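Local coordinates for Dps family DNA-binding stress response protein (Thermosynechococcus elongatus, PDB 2C41) that probably binds and oxidises iron and associates with DNA, as Dps-family stress proteins do, within an assembly of twelve subunits, at residues 97-102 and 148-153. Residues are numbered along the deposited sequence; the frame is centred on the assembly and turned at random.
Sequences QMIEEA and EFLAKG
Ile99 meets Phe149 and Leu150 where the first turns of helix 95-122 pack against the C-terminal end of helix 126-149, at one end of the ferritin-like four-helix bundle. The beta-branched isoleucine serves two neighbours at once. Its CG2, anti to the backbone N, lies 3.6 Å from Leu150 CD1, while the other branch carries CD1 to 3.7 Å from Phe149 CB. The phenylalanine chain crosses that of Ile99 at about a right angle and runs on to pack against Leu44 and Leu47 of helix 41-68, a large apolar group suited to this buried place.

Towards the outside, Glu100 lays its carboxylate against leucine: CD is 3.4 Å from Leu150 CD2. A bend at chi2 (-94°) turns the flat of the carboxylate to this methyl, which sits above its plane. An exposed residue with a polar end thus still shields apolar surface. Leucine suits the place by its fork, CD1 on Ile99 CG2 and CD2 against the Glu100 carboxylate; Leu156 of another subunit packs on both Leu150 and Ile99. Shortening Leu150 to an alanine removes both methyls and would probably open a gap between Ile99 and that Leu156, leaving the Glu100 carboxylate without the surface it lies on. In the backbone that carries Leu150, Ala151 N donates to Glu148 O at 3.1 Å.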
loop_
_atom_site.group_PDB
_atom_site.type_symbol
_atom_site.label_atom_id
_atom_site.label_comp_id
_atom_site.label_asym_id
_atom_site.label_seq_id
_atom_site.Cartn_x
_atom_site.Cartn_y
_atom_site.Cartn_z
ATOM N N GLN C 97 -28.783 25.754 11.294
ATOM C CA GLN C 97 -29.911 24.855 11.547
ATOM C C GLN C 97 -29.561 23.386 11.314
ATOM O O GLN C 97 -29.993 22.521 12.065
ATOM C CB GLN C 97 -31.123 25.241 10.694
ATOM C CG GLN C 97 -31.884 26.430 11.261
ATOM C CD GLN C 97 -32.936 26.995 10.312
ATOM O OE1 GLN C 97 -32.855 26.838 9.085
ATOM N NE2 GLN C 97 -33.929 27.682 10.888
ATOM N N MET C 98 -28.792 23.109 10.264
ATOM C CA MET C 98 -28.345 21.733 9.994
ATOM C C MET C 98 -27.545 21.181 11.168
ATOM O O MET C 98 -27.770 20.052 11.623
ATOM C CB MET C 98 -27.459 21.684 8.745
ATOM C CG MET C 98 -28.189 21.968 7.446
ATOM S SD MET C 98 -26.998 22.030 6.086
ATOM C CE MET C 98 -28.016 22.840 4.851
ATOM N N ILE C 99 -26.604 21.985 11.641
ATOM C CA ILE C 99 -25.743 21.617 12.766
ATOM C C ILE C 99 -26.559 21.404 14.052
ATOM O O ILE C 99 -26.359 20.408 14.751
ATOM C CB ILE C 99 -24.591 22.627 12.947
ATOM C CG1 ILE C 99 -23.681 22.604 11.699
ATOM C CG2 ILE C 99 -23.774 22.300 14.204
ATOM C CD1 ILE C 99 -22.526 23.600 11.731
ATOM N N GLU C 100 -27.483 22.317 14.334
ATOM C CA GLU C 100 -28.352 22.201 15.504
ATOM C C GLU C 100 -29.220 20.937 15.439
ATOM O O GLU C 100 -29.377 20.231 16.438
ATOM C CB GLU C 100 -29.208 23.456 15.658
ATOM C CG GLU C 100 -28.387 24.734 15.871
ATOM C CD GLU C 100 -28.185 25.108 17.330
ATOM O OE1 GLU C 100 -28.200 24.201 18.198
ATOM O OE2 GLU C 100 -28.002 26.319 17.608
ATOM N N GLU C 101 -29.770 20.660 14.258
ATOM C CA GLU C 101 -30.573 19.457 14.026
ATOM C C GLU C 101 -29.734 18.200 14.261
ATOM O O GLU C 101 -30.175 17.270 14.939
ATOM C CB GLU C 101 -31.125 19.456 12.595
ATOM C CG GLU C 101 -32.057 18.300 12.285
ATOM C CD GLU C 101 -32.710 18.447 10.929
ATOM O OE1 GLU C 101 -33.894 18.831 10.891
ATOM O OE2 GLU C 101 -32.033 18.206 9.906
ATOM N N ALA C 102 -28.525 18.183 13.697
ATOM C CA ALA C 102 -27.605 17.052 13.861
ATOM C C ALA C 102 -27.300 16.798 15.335
ATOM O O ALA C 102 -27.354 15.653 15.794
ATOM C CB ALA C 102 -26.309 17.287 13.077
ATOM N N GLU C 148 -18.880 22.609 18.644
ATOM C CA GLU C 148 -17.800 23.588 18.482
ATOM C C GLU C 148 -18.122 24.623 17.403
ATOM O O GLU C 148 -17.807 25.798 17.563
ATOM C CB GLU C 148 -16.461 22.900 18.180
ATOM C CG GLU C 148 -15.906 22.058 19.342
ATOM C CD GLU C 148 -15.812 22.849 20.645
ATOM O OE1 GLU C 148 -16.143 22.297 21.722
ATOM O OE2 GLU C 148 -15.437 24.040 20.589
ATOM N N PHE C 149 -18.755 24.190 16.312
ATOM C CA PHE C 149 -19.110 25.113 15.224
ATOM C C PHE C 149 -20.098 26.191 15.667
ATOM O O PHE C 149 -20.182 27.258 15.056
ATOM C CB PHE C 149 -19.663 24.347 14.032
ATOM C CG PHE C 149 -18.598 23.771 13.147
ATOM C CD1 PHE C 149 -18.081 22.500 13.390
ATOM C CD2 PHE C 149 -18.100 24.509 12.076
ATOM C CE1 PHE C 149 -17.085 21.967 12.559
ATOM C CE2 PHE C 149 -17.107 23.991 11.241
ATOM C CZ PHE C 149 -16.598 22.723 11.481
ATOM N N LEU C 150 -20.832 25.907 16.741
ATOM C CA LEU C 150 -21.842 26.831 17.245
ATOM C C LEU C 150 -21.320 27.792 18.317
ATOM O O LEU C 150 -22.051 28.703 18.735
ATOM C CB LEU C 150 -23.052 26.052 17.757
ATOM C CG LEU C 150 -24.218 25.685 16.820
ATOM C CD1 LEU C 150 -23.925 25.714 15.318
ATOM C CD2 LEU C 150 -24.831 24.384 17.275
ATOM N N ALA C 151 -20.077 27.590 18.759
ATOM C CA ALA C 151 -19.451 28.484 19.737
ATOM C C ALA C 151 -19.117 29.820 19.084
ATOM O O ALA C 151 -18.871 29.887 17.884
ATOM C CB ALA C 151 -18.204 27.857 20.337
ATOM N N LYS C 152 -19.124 30.883 19.880
ATOM C CA LYS C 152 -18.753 32.206 19.376
ATOM C C LYS C 152 -17.569 32.785 20.146
ATOM O O LYS C 152 -17.074 32.185 21.108
ATOM C CB LYS C 152 -19.937 33.170 19.418
ATOM C CG LYS C 152 -21.146 32.753 18.588
ATOM C CD LYS C 152 -22.210 33.829 18.702
ATOM C CE LYS C 152 -23.609 33.272 18.654
ATOM N NZ LYS C 152 -24.095 33.180 17.256
ATOM N N GLY C 153 -17.113 33.954 19.710
ATOM C CA GLY C 153 -16.023 34.643 20.379
ATOM C C GLY C 153 -14.649 34.087 20.068
ATOM O O GLY C 153 -13.744 34.216 20.881
#